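Local coordinates for fucolectin-related protein (Streptococcus pneumoniae, PDB 2WMF), which probably hydrolyses host blood-group carbohydrate antigens, as the catalytic module of a family 98 glycoside hydrolase, at residues P91-E96 with N126-E131; V118-G123 with V146-N151; P271-A276 with T463-A468; N482-D487 with P523-F528. All coordinates share one frame; numbering follows the deposited sequence.

Overall arrangement
Contact 2 pairs adjacent strands of the eight-stranded parallel barrel, and contact 1, its centre about 12 Å away, joins the loops that follow strands 74-79 and 115-121. Contacts 3 and 4 form a second pair, about 11 Å between centres; about 29 Å separates the centres of contacts 2 and 3. Along the chain, contacts 1 and 2 alternate, because strand 115-121 lies between helices 95-111 and 130-139; T127 packs on the backbone of I119. Contact 3 then joins barrel helix 272-283 to strand 467-472 of the C-terminal sheets. Probable hydrogen bonds Y467 O to N482 N and E272 OE2 to T486 OG1 link contacts 3 and 4, so contact 4 adjoins the interface made by contact 3.

Contact 1: P91-E96 with N126-E131; sequences PRDTKE and NTVPPE
The carbonyl oxygen of N126 is approached by three groups of the loop 91-94. The main bond comes from D93 N to N126 O at 2.8 Å, with an N-H...O angle of 178°. R92 CA adds a C-H...O contact of 3.5 Å to N126 O, and D93 CB also lies beside this oxygen. From there the D93 side chain reaches across the second segment, its CG anti to the backbone N (chi1 -172°), and crosses V128 and P129 at about a right angle. Its two oxygens meet different neighbours: D93 OD1 lies 3.8 Å from V128 CG1, whereas D93 OD2 sits 3.4 Å from P129 CD. Both of these neighbours are apolar; the polar partner of D93 OD1 is R98 of helix 95-111, in a salt bridge. Two waters complete the seam. One donates to P91 O and accepts from V128 N, both at 2.9 Å; the other donates to D93 OD2 at 2.9 Å and only weakly to T127 O. T127 turns its hydroxyl elsewhere, to Y166, while its CG2 comes to 3.6 Å from P91 O. One direct backbone bond and a water-mediated one therefore tie together two loops that follow successive barrel strands, just before helices 95-111 and 130-139, and the R98 salt bridge would probably stabilise a charged D93 carboxylate in this seam.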
loop_
_atom_site.group_PDB
_atom_site.type_symbol
_atom_site.label_atom_id
_atom_site.label_comp_id
_atom_site.label_asym_id
_atom_site.label_seq_id
_atom_site.Cartn_x
_atom_site.Cartn_y
_atom_site.Cartn_z
ATOM N N PRO A 91 9.878 -17.508 -12.791
ATOM C CA PRO A 91 9.895 -18.840 -12.160
ATOM C C PRO A 91 9.523 -20.020 -13.067
ATOM O O PRO A 91 8.529 -20.755 -12.843
ATOM C CB PRO A 91 8.902 -18.658 -10.992
ATOM C CG PRO A 91 7.870 -17.786 -11.534
ATOM C CD PRO A 91 8.678 -16.751 -12.362
ATOM N N ARG A 92 10.340 -20.215 -14.097
ATOM C CA ARG A 92 10.237 -21.396 -14.923
ATOM C C ARG A 92 10.543 -22.641 -14.080
ATOM O O ARG A 92 11.527 -22.698 -13.355
ATOM C CB ARG A 92 11.226 -21.307 -16.075
ATOM C CG ARG A 92 11.148 -22.463 -17.078
ATOM C CD ARG A 92 12.155 -22.344 -18.241
ATOM N NE ARG A 92 13.538 -22.388 -17.772
ATOM C CZ ARG A 92 14.315 -23.478 -17.751
ATOM N NH1 ARG A 92 13.854 -24.654 -18.191
ATOM N NH2 ARG A 92 15.569 -23.396 -17.296
ATOM N N ASP A 93 9.667 -23.626 -14.185
ATOM C CA ASP A 93 9.822 -24.899 -13.469
ATOM C C ASP A 93 11.160 -25.593 -13.816
ATOM O O ASP A 93 11.433 -25.922 -14.970
ATOM C CB ASP A 93 8.622 -25.777 -13.763
ATOM C CG ASP A 93 8.583 -27.037 -12.915
ATOM O OD1 ASP A 93 9.336 -27.151 -11.927
ATOM O OD2 ASP A 93 7.766 -27.887 -13.256
ATOM N N THR A 94 11.999 -25.773 -12.800
ATOM C CA THR A 94 13.250 -26.514 -12.900
ATOM C C THR A 94 13.469 -27.341 -11.639
ATOM O O THR A 94 12.852 -27.097 -10.576
ATOM C CB THR A 94 14.465 -25.600 -13.046
ATOM O OG1 THR A 94 14.642 -24.864 -11.833
ATOM C CG2 THR A 94 14.308 -24.676 -14.273
ATOM N N LYS A 95 14.385 -28.301 -11.741
ATOM C CA LYS A 95 14.810 -29.050 -10.532
ATOM C C LYS A 95 15.333 -28.113 -9.411
ATOM O O LYS A 95 14.991 -28.281 -8.242
ATOM C CB LYS A 95 15.868 -30.066 -10.953
ATOM C CG LYS A 95 16.508 -30.882 -9.830
ATOM C CD LYS A 95 17.827 -31.511 -10.343
ATOM C CE LYS A 95 18.332 -32.633 -9.427
ATOM N NZ LYS A 95 17.573 -33.916 -9.732
ATOM N N GLU A 96 16.120 -27.114 -9.781
ATOM C CA GLU A 96 16.705 -26.186 -8.828
ATOM C C GLU A 96 15.627 -25.303 -8.185
ATOM O O GLU A 96 15.692 -25.004 -7.004
ATOM C CB GLU A 96 17.759 -25.309 -9.503
ATOM C CG GLU A 96 19.029 -26.040 -9.954
ATOM C CD GLU A 96 18.819 -26.942 -11.205
ATOM O OE1 GLU A 96 17.962 -26.641 -12.082
ATOM O OE2 GLU A 96 19.515 -27.991 -11.296
ATOM N N ASN A 126 5.436 -21.790 -18.059
ATOM C CA ASN A 126 5.819 -23.148 -17.580
ATOM C C ASN A 126 6.253 -23.095 -16.121
ATOM O O ASN A 126 7.432 -23.285 -15.768
ATOM C CB ASN A 126 6.902 -23.736 -18.508
ATOM C CG ASN A 126 6.384 -23.962 -19.919
ATOM O OD1 ASN A 126 6.991 -23.517 -20.893
ATOM N ND2 ASN A 126 5.232 -24.624 -20.035
ATOM N N THR A 127 5.253 -22.823 -15.268
ATOM C CA THR A 127 5.427 -22.688 -13.820
ATOM C C THR A 127 5.151 -24.040 -13.170
ATOM O O THR A 127 4.725 -24.983 -13.866
ATOM C CB THR A 127 4.494 -21.597 -13.283
ATOM O OG1 THR A 127 3.159 -21.783 -13.803
ATOM C CG2 THR A 127 5.057 -20.203 -13.709
ATOM N N VAL A 128 5.369 -24.139 -11.862
ATOM C CA VAL A 128 5.263 -25.436 -11.169
ATOM C C VAL A 128 3.871 -26.015 -11.332
ATOM O O VAL A 128 2.857 -25.280 -11.376
ATOM C CB VAL A 128 5.689 -25.368 -9.658
ATOM C CG1 VAL A 128 7.192 -25.098 -9.542
ATOM C CG2 VAL A 128 4.876 -24.341 -8.900
ATOM N N PRO A 129 3.793 -27.351 -11.480
ATOM C CA PRO A 129 2.467 -27.950 -11.660
ATOM C C PRO A 129 1.512 -27.749 -10.492
ATOM O O PRO A 129 1.946 -27.771 -9.357
ATOM C CB PRO A 129 2.797 -29.450 -11.797
ATOM C CG PRO A 129 4.217 -29.512 -12.252
ATOM C CD PRO A 129 4.874 -28.358 -11.555
ATOM N N PRO A 130 0.225 -27.561 -10.768
ATOM C CA PRO A 130 -0.722 -27.512 -9.639
ATOM C C PRO A 130 -0.667 -28.735 -8.709
ATOM O O PRO A 130 -0.829 -28.605 -7.496
ATOM C CB PRO A 130 -2.094 -27.411 -10.331
ATOM C CG PRO A 130 -1.812 -26.791 -11.659
ATOM C CD PRO A 130 -0.444 -27.287 -12.056
ATOM N N GLU A 131 -0.452 -29.913 -9.284
ATOM C CA GLU A 131 -0.280 -31.130 -8.483
ATOM C C GLU A 131 0.901 -31.027 -7.471
ATOM O O GLU A 131 0.799 -31.504 -6.320
ATOM C CB GLU A 131 -0.084 -32.290 -9.453
ATOM C CG GLU A 131 -1.287 -32.572 -10.399
ATOM C CD GLU A 131 -1.494 -31.603 -11.607
ATOM O OE1 GLU A 131 -0.601 -30.784 -11.972
ATOM O OE2 GLU A 131 -2.616 -31.682 -12.205
HETATM O O HOH W 1 6.659 -21.751 -10.855
HETATM O O HOH W 2 5.901 -27.829 -15.412
#

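Contact 2: V118-G123 with V146-N151; sequences VIMSAG and VLNIEN
The carboxamide of N148 has the M120 side chain laid over one face, with M120 CB 3.5 Å from N148 OD1 and CE 3.6 Å from N148 ND2. The bend of M120 at chi3 (79°) brings the methyl back over the amide nitrogen. N148 OD1 also accepts N151 ND2 at 3.0 Å, lying in the amide plane of N151. N151 OD1, at the other end of that amide, accepts G123 N at 2.9 Å.

Parallel bridges pair V118 with L147 and M120 with N148. This one-residue shift is a beta bulge: L147 O accepts I119 N at 3.0 Å and, weakly, M120 N. Beyond it, I149 N donates to M120 O, and S121 OG reaches I149 O at 2.7 Å. V118 CG2 packs against the CD1 atoms of L147 and I149 on the face that meets E77; M120 and N148 point to the other, toward helix 159-172.

These neighbouring barrel strands belong to a beta-alpha-beta unit. At their C-terminal ends, the usual active-site end of (beta/alpha)8 barrels, S121 OG and N151 OD1 join the backbone bond A122 N to E150 O: polar bonds, some to outside residues such as K212 and D181, hold the ends.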
loop_
_atom_site.group_PDB
_atom_site.type_symbol
_atom_site.label_atom_id
_atom_site.label_comp_id
_atom_site.label_asym_id
_atom_site.label_seq_id
_atom_site.Cartn_x
_atom_site.Cartn_y
_atom_site.Cartn_z
ATOM N N VAL A 118 6.216 -17.173 -4.214
ATOM C CA VAL A 118 5.993 -16.549 -5.527
ATOM C C VAL A 118 6.217 -17.637 -6.573
ATOM O O VAL A 118 7.351 -18.107 -6.737
ATOM C CB VAL A 118 6.943 -15.378 -5.806
ATOM C CG1 VAL A 118 6.649 -14.799 -7.193
ATOM C CG2 VAL A 118 6.862 -14.282 -4.684
ATOM N N ILE A 119 5.143 -18.067 -7.217
ATOM C CA ILE A 119 5.199 -19.141 -8.230
ATOM C C ILE A 119 4.893 -18.698 -9.652
ATOM O O ILE A 119 5.054 -19.488 -10.579
ATOM C CB ILE A 119 4.341 -20.370 -7.856
ATOM C CG1 ILE A 119 2.836 -20.058 -7.960
ATOM C CG2 ILE A 119 4.740 -20.875 -6.402
ATOM C CD1 ILE A 119 1.978 -21.294 -7.836
ATOM N N MET A 120 4.453 -17.445 -9.823
ATOM C CA MET A 120 4.178 -16.883 -11.129
ATOM C C MET A 120 4.703 -15.446 -11.204
ATOM O O MET A 120 4.560 -14.699 -10.250
ATOM C CB MET A 120 2.662 -16.836 -11.425
ATOM C CG MET A 120 1.963 -18.184 -11.691
ATOM S SD MET A 120 0.216 -17.988 -12.003
ATOM C CE MET A 120 0.212 -17.439 -13.717
ATOM N N SER A 121 5.368 -15.116 -12.326
ATOM C CA SER A 121 5.815 -13.755 -12.577
ATOM C C SER A 121 6.257 -13.561 -14.033
ATOM O O SER A 121 6.677 -14.512 -14.698
ATOM C CB SER A 121 6.981 -13.394 -11.666
ATOM O OG SER A 121 7.258 -12.001 -11.723
ATOM N N ALA A 122 6.094 -12.331 -14.496
ATOM C CA ALA A 122 6.666 -11.846 -15.751
ATOM C C ALA A 122 6.383 -12.793 -16.934
ATOM O O ALA A 122 7.283 -13.112 -17.725
ATOM C CB ALA A 122 8.170 -11.575 -15.572
ATOM N N GLY A 123 5.114 -13.209 -17.079
ATOM C CA GLY A 123 4.674 -13.932 -18.247
ATOM C C GLY A 123 4.999 -15.402 -18.322
ATOM O O GLY A 123 4.632 -16.074 -19.312
ATOM N N VAL A 146 0.194 -18.604 -2.251
ATOM C CA VAL A 146 1.144 -18.323 -3.326
ATOM C C VAL A 146 0.841 -16.949 -3.943
ATOM O O VAL A 146 -0.262 -16.439 -3.804
ATOM C CB VAL A 146 1.145 -19.401 -4.425
ATOM C CG1 VAL A 146 1.537 -20.741 -3.803
ATOM C CG2 VAL A 146 -0.202 -19.501 -5.172
ATOM N N LEU A 147 1.823 -16.422 -4.665
ATOM C CA LEU A 147 1.739 -15.119 -5.316
ATOM C C LEU A 147 2.044 -15.206 -6.813
ATOM O O LEU A 147 2.920 -15.980 -7.245
ATOM C CB LEU A 147 2.724 -14.155 -4.705
ATOM C CG LEU A 147 2.468 -13.759 -3.248
ATOM C CD1 LEU A 147 3.599 -14.213 -2.332
ATOM C CD2 LEU A 147 2.186 -12.235 -3.172
ATOM N N ASN A 148 1.281 -14.402 -7.567
ATOM C CA ASN A 148 1.561 -14.073 -8.943
ATOM C C ASN A 148 1.854 -12.573 -8.928
ATOM O O ASN A 148 1.025 -11.777 -8.461
ATOM C CB ASN A 148 0.326 -14.354 -9.783
ATOM C CG ASN A 148 0.493 -14.026 -11.259
ATOM O OD1 ASN A 148 1.543 -13.550 -11.689
ATOM N ND2 ASN A 148 -0.549 -14.307 -12.052
ATOM N N ILE A 149 3.007 -12.191 -9.448
ATOM C CA ILE A 149 3.462 -10.801 -9.384
ATOM C C ILE A 149 3.954 -10.320 -10.733
ATOM O O ILE A 149 4.842 -10.939 -11.286
ATOM C CB ILE A 149 4.628 -10.644 -8.336
ATOM C CG1 ILE A 149 4.202 -11.098 -6.940
ATOM C CG2 ILE A 149 5.077 -9.161 -8.231
ATOM C CD1 ILE A 149 5.293 -10.960 -5.858
ATOM N N GLU A 150 3.362 -9.228 -11.241
ATOM C CA GLU A 150 3.940 -8.395 -12.322
ATOM C C GLU A 150 3.917 -9.030 -13.715
ATOM O O GLU A 150 4.807 -9.782 -14.068
ATOM C CB GLU A 150 5.377 -7.968 -12.033
ATOM C CG GLU A 150 5.902 -6.949 -13.031
ATOM C CD GLU A 150 7.369 -6.602 -12.735
ATOM O OE1 GLU A 150 7.713 -6.208 -11.580
ATOM O OE2 GLU A 150 8.197 -6.788 -13.661
ATOM N N ASN A 151 2.959 -8.599 -14.531
ATOM C CA ASN A 151 2.794 -9.094 -15.902
ATOM C C ASN A 151 2.347 -8.035 -16.902
ATOM O O ASN A 151 2.133 -8.348 -18.052
ATOM C CB ASN A 151 1.763 -10.239 -15.924
ATOM C CG ASN A 151 2.131 -11.386 -15.024
ATOM O OD1 ASN A 151 2.867 -12.272 -15.427
ATOM N ND2 ASN A 151 1.614 -11.366 -13.781
#

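Contact 3: P271-A276 with T463-A468; sequences PESMIA and TPHTYA
Packing is close where P271 sits over the imidazole of H465: its CG lies 3.4 Å from the ring centroid and only 6° off the ring normal, a CH-pi contact centred on the face. The opposite face is partly covered by P464 CB of the preceding residue, offset toward the rim of the ring. The ring is held in rotation by its nitrogens, NE2 bonding to A438 O and ND1 to R485 NH1. This pattern is consistent with a neutral imidazole carrying its proton on NE2.

A second close point is the 2.7 Å hydrogen bond from S273 OG to H465 O. The hydroxyl stands between the backbone N and carbonyl carbon of its own residue (chi1 55°), and it meets the acceptor from 45° above the carbonyl plane rather than along a lone pair. Further along the helix, A276 CB approaches Y467 CE2 to 3.4 Å, obliquely to the ring.

By contrast, the M274 side is loose, although it too is buried. M274 CB comes no nearer than 4.3 Å to H465 CD2, and its end leads away, leaving SD 5.2 Å from the ring centroid in an oblique sulfur-aromatic approach. A276 also packs on F316, and I275 on A308 and I313, of helix 307-322.

P271, at the N-cap position, and the first turn of helix 272-283 thus meet the loop that enters strand 467-472. This is an interdomain interface, in which a helix of the (beta/alpha)8 barrel packs against that loop and the first residue of a strand in one antiparallel sheet of the C-terminal part.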
loop_
_atom_site.group_PDB
_atom_site.type_symbol
_atom_site.label_atom_id
_atom_site.label_comp_id
_atom_site.label_asym_id
_atom_site.label_seq_id
_atom_site.Cartn_x
_atom_site.Cartn_y
_atom_site.Cartn_z
ATOM N N PRO A 271 10.364 8.956 0.238
ATOM C CA PRO A 271 10.247 9.263 1.674
ATOM C C PRO A 271 9.504 8.163 2.456
ATOM O O PRO A 271 8.485 7.616 2.004
ATOM C CB PRO A 271 9.501 10.584 1.686
ATOM C CG PRO A 271 9.907 11.217 0.417
ATOM C CD PRO A 271 9.964 10.110 -0.589
ATOM N N GLU A 272 10.053 7.845 3.620
ATOM C CA GLU A 272 9.488 6.783 4.495
ATOM C C GLU A 272 8.007 6.996 4.790
ATOM O O GLU A 272 7.189 6.080 4.661
ATOM C CB GLU A 272 10.283 6.683 5.805
ATOM C CG GLU A 272 11.721 6.140 5.619
ATOM C CD GLU A 272 12.809 7.130 5.312
ATOM O OE1 GLU A 272 12.524 8.273 4.818
ATOM O OE2 GLU A 272 13.992 6.748 5.586
ATOM N N SER A 273 7.653 8.200 5.185
ATOM C CA SER A 273 6.242 8.494 5.493
ATOM C C SER A 273 5.366 8.423 4.244
ATOM O O SER A 273 4.156 8.162 4.322
ATOM C CB SER A 273 6.109 9.866 6.124
ATOM O OG SER A 273 6.703 10.810 5.270
ATOM N N MET A 274 5.958 8.636 3.073
ATOM C CA MET A 274 5.168 8.532 1.849
ATOM C C MET A 274 4.779 7.066 1.537
ATOM O O MET A 274 3.724 6.813 0.938
ATOM C CB MET A 274 5.877 9.162 0.650
ATOM C CG MET A 274 5.102 9.088 -0.675
ATOM S SD MET A 274 6.015 9.986 -1.984
ATOM C CE MET A 274 5.188 9.291 -3.418
ATOM N N ILE A 275 5.634 6.126 1.916
ATOM C CA ILE A 275 5.287 4.695 1.842
ATOM C C ILE A 275 3.967 4.444 2.653
ATOM O O ILE A 275 3.001 3.804 2.179
ATOM C CB ILE A 275 6.389 3.801 2.378
ATOM C CG1 ILE A 275 7.666 3.917 1.539
ATOM C CG2 ILE A 275 5.964 2.322 2.345
ATOM C CD1 ILE A 275 8.890 3.377 2.264
ATOM N N ALA A 276 3.946 5.005 3.867
ATOM C CA ALA A 276 2.737 4.966 4.719
ATOM C C ALA A 276 1.519 5.651 4.097
ATOM O O ALA A 276 0.369 5.162 4.241
ATOM C CB ALA A 276 3.032 5.503 6.109
ATOM N N THR A 463 3.966 20.037 6.175
ATOM C CA THR A 463 5.060 19.985 5.231
ATOM C C THR A 463 4.925 18.740 4.373
ATOM O O THR A 463 4.188 17.801 4.731
ATOM C CB THR A 463 6.450 19.996 5.911
ATOM O OG1 THR A 463 6.696 18.743 6.580
ATOM C CG2 THR A 463 6.629 21.174 6.887
ATOM N N PRO A 464 5.641 18.696 3.236
ATOM C CA PRO A 464 5.623 17.467 2.483
ATOM C C PRO A 464 5.979 16.215 3.288
ATOM O O PRO A 464 6.778 16.265 4.209
ATOM C CB PRO A 464 6.635 17.721 1.357
ATOM C CG PRO A 464 6.581 19.235 1.131
ATOM C CD PRO A 464 6.390 19.785 2.539
ATOM N N HIS A 465 5.371 15.097 2.903
ATOM C CA HIS A 465 5.654 13.784 3.515
ATOM C C HIS A 465 5.243 13.803 5.004
ATOM O O HIS A 465 5.952 13.303 5.899
ATOM C CB HIS A 465 7.100 13.356 3.282
ATOM C CG HIS A 465 7.530 13.623 1.880
ATOM N ND1 HIS A 465 8.642 14.381 1.571
ATOM C CD2 HIS A 465 6.950 13.288 0.706
ATOM C CE1 HIS A 465 8.737 14.472 0.253
ATOM N NE2 HIS A 465 7.712 13.838 -0.297
ATOM N N THR A 466 4.074 14.406 5.223
ATOM C CA THR A 466 3.400 14.414 6.525
ATOM C C THR A 466 1.990 13.866 6.338
ATOM O O THR A 466 1.267 14.332 5.459
ATOM C CB THR A 466 3.297 15.851 7.154
ATOM O OG1 THR A 466 4.601 16.420 7.205
ATOM C CG2 THR A 466 2.747 15.772 8.594
ATOM N N TYR A 467 1.615 12.901 7.189
ATOM C CA TYR A 467 0.250 12.446 7.277
ATOM C C TYR A 467 -0.265 12.619 8.720
ATOM O O TYR A 467 0.510 12.755 9.693
ATOM C CB TYR A 467 0.045 11.044 6.724
ATOM C CG TYR A 467 0.540 9.878 7.592
ATOM C CD1 TYR A 467 -0.214 9.406 8.668
ATOM C CD2 TYR A 467 1.770 9.265 7.363
ATOM C CE1 TYR A 467 0.222 8.315 9.449
ATOM C CE2 TYR A 467 2.207 8.169 8.130
ATOM C CZ TYR A 467 1.434 7.692 9.184
ATOM O OH TYR A 467 1.861 6.591 9.932
ATOM N N ALA A 468 -1.601 12.633 8.806
ATOM C CA ALA A 468 -2.295 12.771 10.089
ATOM C C ALA A 468 -3.569 11.969 10.066
ATOM O O ALA A 468 -4.204 11.802 8.992
ATOM C CB ALA A 468 -2.584 14.256 10.406
#

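Contact 4: N482-D487 with P523-F528; sequences NNYRTD and PVDNDF
Two carboxylates face each other on the exposed side of this contact, D487 OD2 and D527 OD2 standing 4.4 Å apart. A single water lies between them and donates to both, at 2.8 Å to D487 OD2 and 2.6 Å to D527 OD2. It probably eases the repulsion between these like charges. The other oxygen of D487 has its own partner, T489 OG1, and the side chain also caps a backbone N at the start of the turn into helix 489-493.

Deeper in, Y484 OH donates to D525 OD2 at 2.7 Å. The oxygen sits at the edge of the tyrosine ring, in its plane, and offers its anti lone pair, while the ring and carboxylate planes are 66° apart. For D525 the approach depends on a CG placed between its backbone N and carbonyl carbon (chi1 59°).

The contact joins two irregular loops, one leaving strand 477-482 and the other entering strand 529-536, in the C-terminal domain; their touching parts run nearly at right angles. An Asx turn, in which N482 OD1 accepts Y484 N, shapes the first loop, and an inverse gamma turn centred on V524 shapes the second. At that turn D487 N donates to V524 O at 2.9 Å, with an N-H...O angle of 178°, and a second water connects V524 N with D487 O.

Apolar contacts accompany these bonds. V524 CG1 lies alongside D487 CB at 3.7 Å, the two side chains pointing the same way. T486 CG2 touches P523 CB at 4.0 Å and D525 CB at 4.1 Å.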
loop_
_atom_site.group_PDB
_atom_site.type_symbol
_atom_site.label_atom_id
_atom_site.label_comp_id
_atom_site.label_asym_id
_atom_site.label_seq_id
_atom_site.Cartn_x
_atom_site.Cartn_y
_atom_site.Cartn_z
ATOM N N ASN A 482 2.545 11.867 11.560
ATOM C CA ASN A 482 3.825 11.247 11.276
ATOM C C ASN A 482 4.421 11.878 10.023
ATOM O O ASN A 482 3.765 11.933 8.966
ATOM C CB ASN A 482 3.679 9.716 11.133
ATOM C CG ASN A 482 5.007 8.975 11.279
ATOM O OD1 ASN A 482 6.020 9.413 10.715
ATOM N ND2 ASN A 482 5.013 7.809 11.971
ATOM N N ASN A 483 5.651 12.383 10.147
ATOM C CA ASN A 483 6.336 12.952 9.006
ATOM C C ASN A 483 7.719 12.347 8.755
ATOM O O ASN A 483 8.577 12.986 8.137
ATOM C CB ASN A 483 6.419 14.489 9.176
ATOM C CG ASN A 483 7.385 14.903 10.275
ATOM O OD1 ASN A 483 7.950 14.060 10.994
ATOM N ND2 ASN A 483 7.579 16.198 10.408
ATOM N N TYR A 484 7.935 11.103 9.174
ATOM C CA TYR A 484 9.301 10.538 9.206
ATOM C C TYR A 484 9.915 10.552 7.795
ATOM O O TYR A 484 9.327 10.001 6.842
ATOM C CB TYR A 484 9.301 9.090 9.726
ATOM C CG TYR A 484 10.723 8.578 10.033
ATOM C CD1 TYR A 484 11.493 9.154 11.028
ATOM C CD2 TYR A 484 11.284 7.554 9.296
ATOM C CE1 TYR A 484 12.766 8.753 11.265
ATOM C CE2 TYR A 484 12.589 7.113 9.550
ATOM C CZ TYR A 484 13.315 7.697 10.563
ATOM O OH TYR A 484 14.615 7.298 10.824
ATOM N N ARG A 485 11.052 11.231 7.633
ATOM C CA ARG A 485 11.775 11.210 6.380
ATOM C C ARG A 485 13.235 11.420 6.726
ATOM O O ARG A 485 13.592 12.491 7.201
ATOM C CB ARG A 485 11.293 12.304 5.415
ATOM C CG ARG A 485 12.008 12.242 4.049
ATOM C CD ARG A 485 11.639 13.375 3.128
ATOM N NE ARG A 485 12.308 14.609 3.529
ATOM C CZ ARG A 485 11.727 15.787 3.673
ATOM N NH1 ARG A 485 10.440 15.963 3.374
ATOM N NH2 ARG A 485 12.460 16.828 4.100
ATOM N N THR A 486 14.062 10.428 6.437
ATOM C CA THR A 486 15.512 10.561 6.663
ATOM C C THR A 486 16.124 11.381 5.514
ATOM O O THR A 486 15.623 11.335 4.384
ATOM C CB THR A 486 16.201 9.183 6.765
ATOM O OG1 THR A 486 16.083 8.485 5.498
ATOM C CG2 THR A 486 15.643 8.381 7.919
ATOM N N ASP A 487 17.223 12.087 5.791
ATOM C CA ASP A 487 17.983 12.784 4.762
ATOM C C ASP A 487 18.791 11.753 3.945
ATOM O O ASP A 487 19.601 10.992 4.503
ATOM C CB ASP A 487 18.923 13.790 5.439
ATOM C CG ASP A 487 19.773 14.568 4.467
ATOM O OD1 ASP A 487 19.463 14.545 3.254
ATOM O OD2 ASP A 487 20.730 15.220 4.950
ATOM N N PRO A 523 20.600 6.700 11.073
ATOM C CA PRO A 523 19.776 7.447 10.128
ATOM C C PRO A 523 19.895 8.933 10.362
ATOM O O PRO A 523 19.936 9.366 11.510
ATOM C CB PRO A 523 18.350 6.985 10.457
ATOM C CG PRO A 523 18.437 6.416 11.793
ATOM C CD PRO A 523 19.787 5.832 11.940
ATOM N N VAL A 524 19.932 9.700 9.288
ATOM C CA VAL A 524 20.125 11.153 9.391
ATOM C C VAL A 524 18.715 11.754 9.508
ATOM O O VAL A 524 18.102 12.157 8.519
ATOM C CB VAL A 524 20.927 11.712 8.203
ATOM C CG1 VAL A 524 21.117 13.219 8.386
ATOM C CG2 VAL A 524 22.297 11.010 8.093
ATOM N N ASP A 525 18.166 11.733 10.728
ATOM C CA ASP A 525 16.760 12.046 10.971
ATOM C C ASP A 525 16.562 13.071 12.078
ATOM O O ASP A 525 15.494 13.114 12.704
ATOM C CB ASP A 525 15.946 10.752 11.259
ATOM C CG ASP A 525 16.435 9.971 12.455
ATOM O OD1 ASP A 525 17.235 10.493 13.278
ATOM O OD2 ASP A 525 15.995 8.794 12.550
ATOM N N ASN A 526 17.577 13.929 12.261
ATOM C CA ASN A 526 17.554 14.985 13.268
ATOM C C ASN A 526 17.136 16.359 12.736
ATOM O O ASN A 526 17.076 17.323 13.515
ATOM C CB ASN A 526 18.889 15.027 14.022
ATOM C CG ASN A 526 19.110 13.751 14.841
ATOM O OD1 ASN A 526 19.981 12.973 14.534
ATOM N ND2 ASN A 526 18.293 13.530 15.838
ATOM N N ASP A 527 16.781 16.439 11.453
ATOM C CA ASP A 527 16.230 17.679 10.898
ATOM C C ASP A 527 14.709 17.616 11.160
ATOM O O ASP A 527 14.024 16.789 10.572
ATOM C CB ASP A 527 16.446 17.802 9.395
ATOM C CG ASP A 527 17.921 17.835 8.958
ATOM O OD1 ASP A 527 18.743 18.459 9.587
ATOM O OD2 ASP A 527 18.226 17.286 7.884
ATOM N N PHE A 528 14.209 18.472 12.031
ATOM C CA PHE A 528 12.776 18.497 12.352
ATOM C C PHE A 528 12.049 19.450 11.390
ATOM O O PHE A 528 12.606 20.435 10.907
ATOM C CB PHE A 528 12.507 18.940 13.781
ATOM C CG PHE A 528 13.034 18.007 14.855
ATOM C CD1 PHE A 528 13.600 16.770 14.572
ATOM C CD2 PHE A 528 12.870 18.373 16.210
ATOM C CE1 PHE A 528 14.085 15.948 15.600
ATOM C CE2 PHE A 528 13.314 17.533 17.234
ATOM C CZ PHE A 528 13.905 16.310 16.935
HETATM O O HOH W 3 20.669 16.605 7.343
HETATM O O HOH W 4 19.694 8.696 6.582
#